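Local coordinates for protein 2-polyprenyl-6-methoxyphenol hydroxylase-like FAD-dependent oxidoreductase (Streptomyces sp. NRRL 11266, PDB 6UI5) that binds flavin-adenine dinucleotide in a Rossmann-type domain, as expected of a member of the FAD-dependent oxidoreductase family, at residues N293-G298 / M340-Q345; Y264-R269 / H289-G294; P71-A76 / E377-L382. All blocks are in the same frame, centred on the assembly; numbering follows the deposited sequence.

Contact 1 of 3, residues N293-G298 / M340-Q345; sequences NGQGLG and MNIQAQ. With FAD (flavin-adenine dinucleotide), chain C.
The amides of Q295 and N341 come from opposite directions and pair where the start of helix 295-316 faces helix 325-346. Their planes are only 14° apart, so each amide can donate to the other: N341 ND2 reaches Q295 OE1 at 3.1 Å, and Q295 NE2 returns a bond of 3.2 Å to a lone pair of N341 OD1. The amides of N293 and Q345 lie 48° apart, yet Q345 NE2 still approaches N293 OD1 in the carbonyl plane at 2.9 Å. The Q295 chain, extended beyond CG (chi2 -176°), carries its amide this far out. Two bonds within the segments close a ring: Q295 NE2 also donates to N293 OD1 at 3.1 Å, and Q345 NE2 to N341 OD1 at 3.0 Å, almost in line with the C=O bond. I342 CD1 packs against the Q295 amide. N341 ND2 also bonds to L337 O, one turn back in its own helix, and Q345 OE1 takes A76 N. Directly after Q295, G296 C lies 3.2 Å from FAD O2'. Two amide nitrogens thus spend both hydrogens on two twice-accepting oxygens, an uncharged cycle that would be expected to favour one orientation of each largely buried amide.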
# COMPACT_ATOMS: atom_id res chain seq x y z
N ASN A 293 11.29 12.31 6.90
CA ASN A 293 11.80 12.74 5.59
C ASN A 293 11.91 14.25 5.46
O ASN A 293 12.18 14.75 4.38
CB ASN A 293 10.93 12.21 4.46
CG ASN A 293 10.57 10.76 4.64
OD1 ASN A 293 9.45 10.43 5.03
ND2 ASN A 293 11.52 9.87 4.37
N GLY A 294 11.69 14.99 6.54
CA GLY A 294 11.67 16.44 6.46
C GLY A 294 10.38 17.00 5.92
O GLY A 294 10.37 18.14 5.43
N GLN A 295 9.29 16.24 6.00
CA GLN A 295 8.06 16.69 5.35
C GLN A 295 7.43 17.88 6.07
O GLN A 295 6.83 18.73 5.41
CB GLN A 295 7.07 15.54 5.26
CG GLN A 295 7.54 14.43 4.36
CD GLN A 295 6.51 13.37 4.23
OE1 GLN A 295 5.32 13.66 4.03
NE2 GLN A 295 6.93 12.12 4.39
N GLY A 296 7.52 17.93 7.41
CA GLY A 296 6.97 19.08 8.12
C GLY A 296 7.57 20.38 7.64
O GLY A 296 6.86 21.37 7.41
N LEU A 297 8.89 20.38 7.43
CA LEU A 297 9.57 21.56 6.94
C LEU A 297 9.26 21.81 5.47
O LEU A 297 8.99 22.95 5.07
CB LEU A 297 11.07 21.37 7.16
CG LEU A 297 12.01 22.55 7.15
CD1 LEU A 297 11.36 23.65 7.92
CD2 LEU A 297 13.26 22.08 7.83
N GLY A 298 9.28 20.75 4.66
CA GLY A 298 8.96 20.90 3.24
C GLY A 298 7.59 21.50 3.00
O GLY A 298 7.44 22.47 2.25
N MET A 340 -1.07 11.54 5.20
CA MET A 340 -1.46 10.19 4.82
C MET A 340 -0.26 9.25 4.87
O MET A 340 -0.30 8.22 5.55
CB MET A 340 -2.09 10.19 3.44
CG MET A 340 -2.33 8.79 2.89
SD MET A 340 -2.11 8.88 1.14
CE MET A 340 -0.42 9.43 1.07
N ASN A 341 0.84 9.63 4.21
CA ASN A 341 1.97 8.72 4.07
C ASN A 341 2.83 8.66 5.34
O ASN A 341 3.45 7.62 5.59
CB ASN A 341 2.81 9.09 2.84
CG ASN A 341 3.92 10.04 3.15
OD1 ASN A 341 4.98 9.64 3.65
ND2 ASN A 341 3.71 11.33 2.82
N ILE A 342 2.91 9.74 6.13
CA ILE A 342 3.52 9.61 7.45
C ILE A 342 2.80 8.52 8.24
O ILE A 342 3.42 7.56 8.72
CB ILE A 342 3.52 10.94 8.23
CG1 ILE A 342 4.30 12.04 7.50
CG2 ILE A 342 4.05 10.75 9.67
CD1 ILE A 342 5.75 11.80 7.40
N GLN A 343 1.48 8.64 8.35
CA GLN A 343 0.72 7.62 9.07
C GLN A 343 0.99 6.24 8.47
O GLN A 343 1.14 5.24 9.20
CB GLN A 343 -0.77 7.95 9.03
CG GLN A 343 -1.20 9.12 9.91
CD GLN A 343 -0.93 8.90 11.40
OE1 GLN A 343 0.23 8.91 11.87
NE2 GLN A 343 -2.00 8.70 12.16
N ALA A 344 1.09 6.17 7.12
CA ALA A 344 1.39 4.90 6.47
C ALA A 344 2.77 4.40 6.86
O ALA A 344 2.95 3.21 7.11
CB ALA A 344 1.30 5.02 4.94
N GLN A 345 3.76 5.30 6.93
CA GLN A 345 5.06 4.89 7.45
C GLN A 345 4.94 4.36 8.88
O GLN A 345 5.55 3.33 9.21
CB GLN A 345 6.07 6.05 7.38
CG GLN A 345 6.63 6.28 5.96
CD GLN A 345 7.66 7.41 5.90
OE1 GLN A 345 8.75 7.30 6.49
NE2 GLN A 345 7.32 8.51 5.20
PA FAD C . 6.33 26.39 14.43
O1A FAD C . 7.72 25.86 14.14
O2A FAD C . 5.73 25.58 15.56
O5B FAD C . 6.35 28.03 14.65
C5B FAD C . 5.18 28.70 15.11
C4B FAD C . 5.61 30.04 15.78
O4B FAD C . 4.60 30.81 16.11
C3B FAD C . 6.34 29.75 17.11
O3B FAD C . 7.40 30.60 17.22
C2B FAD C . 5.28 30.06 18.19
O2B FAD C . 5.99 30.27 19.48
C1B FAD C . 4.75 31.15 17.71
N9A FAD C . 3.41 31.46 18.16
C8A FAD C . 2.42 30.58 18.44
N7A FAD C . 1.31 31.28 18.74
C5A FAD C . 1.61 32.60 18.62
C6A FAD C . 0.86 33.75 18.80
N6A FAD C . -0.50 34.13 19.19
N1A FAD C . 1.41 34.96 18.62
C2A FAD C . 2.70 35.06 18.24
N3A FAD C . 3.43 33.93 18.05
C4A FAD C . 2.89 32.70 18.24
N1 FAD C . 10.97 19.07 10.95
C2 FAD C . 11.84 18.44 9.92
O2 FAD C . 11.90 18.86 8.81
N3 FAD C . 12.66 17.25 10.30
C4 FAD C . 12.59 16.74 11.67
O4 FAD C . 13.23 15.80 12.01
C4X FAD C . 11.70 17.40 12.69
N5 FAD C . 11.67 16.85 14.02
C5X FAD C . 10.78 17.47 15.04
C6 FAD C . 10.76 16.92 16.32
C7 FAD C . 9.95 17.48 17.30
C7M FAD C . 10.13 16.68 18.58
C8 FAD C . 9.15 18.60 17.03
C8M FAD C . 8.29 19.16 18.17
C9 FAD C . 9.17 19.16 15.73
C9A FAD C . 9.99 18.59 14.72
N10 FAD C . 10.01 19.17 13.33
C10 FAD C . 10.89 18.56 12.33
C1' FAD C . 9.20 20.37 13.04
C2' FAD C . 8.16 20.33 11.90
O2' FAD C . 8.75 20.52 10.66
C3' FAD C . 7.20 21.51 12.03
O3' FAD C . 6.14 21.26 11.15
C4' FAD C . 7.77 22.89 11.63
O4' FAD C . 8.87 23.29 12.39
C5' FAD C . 6.62 23.85 11.94
O5' FAD C . 6.79 25.07 11.28
P FAD C . 5.74 26.32 11.55
O1P FAD C . 6.45 27.62 11.28
O2P FAD C . 4.43 26.21 10.79
O3P FAD C . 5.31 26.18 13.14

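Contact 2 of 3, residues Y264-R269 / H289-G294; sequences YSIVTR and HYPYNG. With FAD (flavin-adenine dinucleotide), chain C.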
# COMPACT_ATOMS: atom_id res chain seq x y z
N TYR A 264 7.45 15.99 23.94
CA TYR A 264 6.58 16.16 22.78
C TYR A 264 5.64 14.96 22.67
O TYR A 264 6.02 13.83 23.00
CB TYR A 264 7.39 16.33 21.48
CG TYR A 264 7.91 15.02 20.91
CD1 TYR A 264 7.11 14.25 20.06
CD2 TYR A 264 9.18 14.55 21.21
CE1 TYR A 264 7.57 13.05 19.55
CE2 TYR A 264 9.65 13.36 20.69
CZ TYR A 264 8.83 12.61 19.86
OH TYR A 264 9.26 11.41 19.33
N SER A 265 4.41 15.20 22.21
CA SER A 265 3.53 14.12 21.80
C SER A 265 3.14 14.41 20.35
O SER A 265 3.25 15.55 19.89
CB SER A 265 2.24 13.98 22.70
OG SER A 265 1.53 15.20 22.85
N ILE A 266 2.72 13.39 19.62
CA ILE A 266 2.42 13.54 18.19
C ILE A 266 0.97 13.19 17.96
O ILE A 266 0.53 12.08 18.30
CB ILE A 266 3.31 12.66 17.31
CG1 ILE A 266 4.72 13.23 17.25
CG2 ILE A 266 2.70 12.53 15.88
CD1 ILE A 266 4.77 14.63 16.64
N VAL A 267 0.23 14.10 17.34
CA VAL A 267 -1.04 13.77 16.71
C VAL A 267 -0.95 14.12 15.24
O VAL A 267 -0.03 14.81 14.80
CB VAL A 267 -2.23 14.49 17.36
CG1 VAL A 267 -2.55 13.85 18.73
CG2 VAL A 267 -1.91 15.96 17.45
N THR A 268 -1.94 13.66 14.47
CA THR A 268 -2.00 13.80 13.02
C THR A 268 -3.26 14.58 12.64
O THR A 268 -4.38 14.08 12.83
CB THR A 268 -2.02 12.44 12.35
OG1 THR A 268 -0.91 11.67 12.82
CG2 THR A 268 -1.93 12.60 10.83
N ARG A 269 -3.10 15.79 12.11
CA ARG A 269 -4.25 16.61 11.77
C ARG A 269 -4.04 17.33 10.45
O ARG A 269 -2.90 17.67 10.08
CB ARG A 269 -4.61 17.65 12.86
CG ARG A 269 -4.84 17.03 14.27
CD ARG A 269 -6.30 16.53 14.54
NE ARG A 269 -6.36 16.04 15.92
CZ ARG A 269 -6.03 14.82 16.32
NH1 ARG A 269 -5.69 13.86 15.42
NH2 ARG A 269 -6.10 14.53 17.65
N HIS A 289 2.05 16.00 11.96
CA HIS A 289 2.21 14.55 11.80
C HIS A 289 3.58 14.22 12.35
O HIS A 289 4.36 15.12 12.70
CB HIS A 289 2.10 14.12 10.34
CG HIS A 289 2.87 15.00 9.42
ND1 HIS A 289 4.24 15.05 9.41
CD2 HIS A 289 2.46 15.93 8.52
CE1 HIS A 289 4.65 15.94 8.53
NE2 HIS A 289 3.58 16.49 7.97
N TYR A 290 3.88 12.93 12.41
CA TYR A 290 5.19 12.51 12.87
C TYR A 290 6.27 13.04 11.93
O TYR A 290 6.08 13.07 10.70
CB TYR A 290 5.28 10.98 12.97
CG TYR A 290 6.60 10.47 13.47
CD1 TYR A 290 6.88 10.48 14.83
CD2 TYR A 290 7.56 9.99 12.61
CE1 TYR A 290 8.09 10.02 15.31
CE2 TYR A 290 8.77 9.51 13.08
CZ TYR A 290 9.03 9.53 14.43
OH TYR A 290 10.24 9.08 14.93
N PRO A 291 7.40 13.48 12.47
CA PRO A 291 8.47 14.06 11.63
C PRO A 291 9.28 12.99 10.87
O PRO A 291 10.13 12.30 11.44
CB PRO A 291 9.39 14.79 12.65
CG PRO A 291 8.93 14.29 14.02
CD PRO A 291 7.49 13.88 13.90
N TYR A 292 9.01 12.88 9.59
CA TYR A 292 9.70 11.95 8.71
C TYR A 292 10.12 12.68 7.44
O TYR A 292 9.42 13.60 6.98
CB TYR A 292 8.81 10.78 8.33
CG TYR A 292 9.02 9.50 9.07
CD1 TYR A 292 10.29 9.01 9.32
CD2 TYR A 292 7.92 8.74 9.49
CE1 TYR A 292 10.47 7.81 9.97
CE2 TYR A 292 8.09 7.54 10.15
CZ TYR A 292 9.37 7.08 10.38
OH TYR A 292 9.55 5.89 11.03
N ASN A 293 11.29 12.31 6.90
CA ASN A 293 11.80 12.74 5.59
C ASN A 293 11.91 14.25 5.46
O ASN A 293 12.18 14.75 4.38
CB ASN A 293 10.93 12.21 4.46
CG ASN A 293 10.57 10.76 4.64
OD1 ASN A 293 9.45 10.43 5.03
ND2 ASN A 293 11.52 9.87 4.37
N GLY A 294 11.69 14.99 6.54
CA GLY A 294 11.67 16.44 6.46
C GLY A 294 10.38 17.00 5.92
O GLY A 294 10.37 18.14 5.43
PA FAD C . 6.33 26.39 14.43
O1A FAD C . 7.72 25.86 14.14
O2A FAD C . 5.73 25.58 15.56
O5B FAD C . 6.35 28.03 14.65
C5B FAD C . 5.18 28.70 15.11
C4B FAD C . 5.61 30.04 15.78
O4B FAD C . 4.60 30.81 16.11
C3B FAD C . 6.34 29.75 17.11
O3B FAD C . 7.40 30.60 17.22
C2B FAD C . 5.28 30.06 18.19
O2B FAD C . 5.99 30.27 19.48
C1B FAD C . 4.75 31.15 17.71
N9A FAD C . 3.41 31.46 18.16
C8A FAD C . 2.42 30.58 18.44
N7A FAD C . 1.31 31.28 18.74
C5A FAD C . 1.61 32.60 18.62
C6A FAD C . 0.86 33.75 18.80
N6A FAD C . -0.50 34.13 19.19
N1A FAD C . 1.41 34.96 18.62
C2A FAD C . 2.70 35.06 18.24
N3A FAD C . 3.43 33.93 18.05
C4A FAD C . 2.89 32.70 18.24
N1 FAD C . 10.97 19.07 10.95
C2 FAD C . 11.84 18.44 9.92
O2 FAD C . 11.90 18.86 8.81
N3 FAD C . 12.66 17.25 10.30
C4 FAD C . 12.59 16.74 11.67
O4 FAD C . 13.23 15.80 12.01
C4X FAD C . 11.70 17.40 12.69
N5 FAD C . 11.67 16.85 14.02
C5X FAD C . 10.78 17.47 15.04
C6 FAD C . 10.76 16.92 16.32
C7 FAD C . 9.95 17.48 17.30
C7M FAD C . 10.13 16.68 18.58
C8 FAD C . 9.15 18.60 17.03
C8M FAD C . 8.29 19.16 18.17
C9 FAD C . 9.17 19.16 15.73
C9A FAD C . 9.99 18.59 14.72
N10 FAD C . 10.01 19.17 13.33
C10 FAD C . 10.89 18.56 12.33
C1' FAD C . 9.20 20.37 13.04
C2' FAD C . 8.16 20.33 11.90
O2' FAD C . 8.75 20.52 10.66
C3' FAD C . 7.20 21.51 12.03
O3' FAD C . 6.14 21.26 11.15
C4' FAD C . 7.77 22.89 11.63
O4' FAD C . 8.87 23.29 12.39
C5' FAD C . 6.62 23.85 11.94
O5' FAD C . 6.79 25.07 11.28
P FAD C . 5.74 26.32 11.55
O1P FAD C . 6.45 27.62 11.28
O2P FAD C . 4.43 26.21 10.79
O3P FAD C . 5.31 26.18 13.14
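The flavin site of this FAD-binding domain is bordered here by two elements: strand 257-271 of the six-stranded antiparallel sheet, and the irregular loop that leaves strand 287-288 and enters helix 295-316. I266 makes most of the side-chain contacts between them, touching Y290, P291 and H289 O. With CG1 beside the backbone N (chi1 -73°), CG2 settles 3.7 Å from Y290 N while CD1 reaches toward P291 CD, 3.9 Å away. Two residues on, the methyl CG2 of T268 rests on H289 CB, and its hydroxyl turns instead to D173. At the other end Y264 OH lies at the edge of the Y290 ring, near the ring plane, and is hydrogen-bonded to S221 O. No hydrogen bond crosses between the two segments; the loop braces itself, H289 ND1 donating to Y290 O at 3.0 Å from above the carbonyl plane. The Y290 ring also presents CE2 over the centre of the Y292 face. Both segments touch the cofactor: FAD C7M sits 3.5 Å above one face of the Y264 ring, towards its rim, and P291 CB comes within 3.4 Å of FAD N5. Strand 176-185 lies alongside, with V177 touching Y264, I266 and Y290, strand 216-225 adds F220 and A222 around the tyrosines, and helix 325-346 presses I342 against Y290 and Y292.

Contact 3 of 3, residues P71-A76 / E377-L382; sequences PEVRFA and EIVTNL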
# COMPACT_ATOMS: atom_id res chain seq x y z
N PRO A 71 22.31 9.77 0.67
CA PRO A 71 21.58 9.72 -0.60
C PRO A 71 20.55 8.62 -0.65
O PRO A 71 20.22 8.09 -1.72
CB PRO A 71 22.70 9.50 -1.61
CG PRO A 71 23.79 8.74 -0.81
CD PRO A 71 23.41 8.79 0.67
N GLU A 72 20.03 8.26 0.52
CA GLU A 72 18.98 7.27 0.61
C GLU A 72 17.71 7.92 1.14
O GLU A 72 17.74 8.63 2.15
CB GLU A 72 19.44 6.10 1.46
CG GLU A 72 20.20 5.10 0.59
CD GLU A 72 19.27 4.26 -0.30
OE1 GLU A 72 18.72 4.75 -1.32
OE2 GLU A 72 19.07 3.09 0.03
N VAL A 73 16.62 7.72 0.41
CA VAL A 73 15.30 8.19 0.78
C VAL A 73 14.55 6.98 1.31
O VAL A 73 14.33 6.01 0.57
CB VAL A 73 14.56 8.80 -0.42
CG1 VAL A 73 13.11 9.01 -0.08
CG2 VAL A 73 15.23 10.11 -0.90
N ARG A 74 14.14 7.02 2.57
CA ARG A 74 13.55 5.87 3.22
C ARG A 74 12.03 6.03 3.34
O ARG A 74 11.51 7.14 3.33
CB ARG A 74 14.18 5.63 4.61
CG ARG A 74 15.70 5.46 4.57
CD ARG A 74 16.23 4.30 5.44
NE ARG A 74 17.52 3.79 4.95
CZ ARG A 74 17.69 2.62 4.33
NH1 ARG A 74 16.66 1.80 4.13
NH2 ARG A 74 18.90 2.25 3.92
N PHE A 75 11.33 4.91 3.41
CA PHE A 75 9.91 4.87 3.76
C PHE A 75 9.81 4.02 5.02
O PHE A 75 10.09 2.81 4.97
CB PHE A 75 9.05 4.28 2.63
CG PHE A 75 7.55 4.52 2.79
CD1 PHE A 75 7.01 5.80 2.57
CD2 PHE A 75 6.69 3.48 3.10
CE1 PHE A 75 5.64 6.04 2.70
CE2 PHE A 75 5.31 3.70 3.23
CZ PHE A 75 4.78 4.98 3.03
N ALA A 76 9.41 4.62 6.12
CA ALA A 76 9.75 4.02 7.40
C ALA A 76 11.24 3.70 7.36
O ALA A 76 12.07 4.61 7.25
CB ALA A 76 8.90 2.77 7.69
N GLU A 377 8.61 11.05 -4.49
CA GLU A 377 8.32 12.44 -4.82
C GLU A 377 7.69 13.15 -3.64
O GLU A 377 8.03 14.31 -3.34
CB GLU A 377 7.38 12.52 -6.01
CG GLU A 377 8.04 12.18 -7.32
CD GLU A 377 7.16 12.56 -8.49
OE1 GLU A 377 7.74 12.92 -9.54
OE2 GLU A 377 5.90 12.54 -8.35
N ILE A 378 6.74 12.48 -2.98
CA ILE A 378 5.97 13.13 -1.93
C ILE A 378 6.82 13.31 -0.66
O ILE A 378 6.96 14.43 -0.15
CB ILE A 378 4.70 12.31 -1.69
CG1 ILE A 378 3.71 12.74 -2.74
CG2 ILE A 378 4.12 12.51 -0.31
CD1 ILE A 378 2.56 11.86 -2.79
N VAL A 379 7.48 12.24 -0.19
CA VAL A 379 8.30 12.37 1.01
C VAL A 379 9.49 13.29 0.80
O VAL A 379 10.05 13.76 1.78
CB VAL A 379 8.79 11.00 1.56
CG1 VAL A 379 7.67 9.99 1.53
CG2 VAL A 379 10.00 10.47 0.81
N THR A 380 9.89 13.58 -0.45
CA THR A 380 10.93 14.59 -0.62
C THR A 380 10.36 15.98 -0.91
O THR A 380 11.13 16.92 -1.14
CB THR A 380 11.92 14.21 -1.71
OG1 THR A 380 11.23 14.06 -2.96
CG2 THR A 380 12.65 12.91 -1.37
N ASN A 381 9.03 16.11 -0.88
CA ASN A 381 8.34 17.34 -1.26
C ASN A 381 8.68 17.82 -2.69
O ASN A 381 8.41 18.98 -3.02
CB ASN A 381 8.60 18.44 -0.23
CG ASN A 381 8.14 18.00 1.17
OD1 ASN A 381 8.97 17.75 2.05
ND2 ASN A 381 6.83 17.85 1.36
N LEU A 382 9.23 16.95 -3.56
CA LEU A 382 9.09 17.18 -5.01
C LEU A 382 7.63 17.13 -5.38
O LEU A 382 7.11 18.02 -6.06
CB LEU A 382 9.86 16.14 -5.81
CG LEU A 382 11.35 16.14 -5.54
CD1 LEU A 382 12.02 14.95 -6.23
CD2 LEU A 382 11.95 17.51 -5.94
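The backbone bond from N381 N to I378 O, 2.8 Å long, closes the end of helix 369-379 in a Schellman motif, just where V379 and T380 face strand 69-75. N381 takes a positive phi of 56°, which breaks the helical path. T380 OG1 is turned back, bonding to A376 O, and this leaves the methyl CG2 to meet the strand. There V73 is the main partner. Its CG1 stands anti to the backbone N (chi1 169°) and comes to 3.5 Å from V379 CG2, the side chains passing at a slant, whereas V73 CG2 reaches T380 CG2 at 3.8 Å with the side chains at about a right angle. No hydrogen bond crosses; methyl groups and the F75 ring join a three-stranded antiparallel sheet to a helix some 300 residues later. L80, on the adjoining strand 78-80, touches V73, F75 and V379 and so extends the same hydrophobic patch; M361 of the second subunit packs on F75. The two branches of V379 divide between V73 and F75, either side of R74 in sequence: CG2 serves the former, while CG1 lies at the edge of the F75 ring, near its plane and 4.4 Å from CD1.

Overall arrangement
Contact 1 is the hub of the three, its centre about 7 Å from that of contact 2 and about 9 Å from that of contact 3, while contacts 2 and 3 are about 15 Å apart. N293 and G294 belong to both contacts 1 and 2, which each touch FAD; they meet again where I342 CG2 packs 3.3 Å from Y290 O and where Q343 OE1 lies 3.1 Å from T268 OG1, probably a hydrogen bond. Contact 3 stands back, the V379 side chain about 11 Å from the flavin cofactor, and is tied in by N293 ND2, 2.9 Å from R74 O. In sequence, contact 3 closes a long loop that contains the other two.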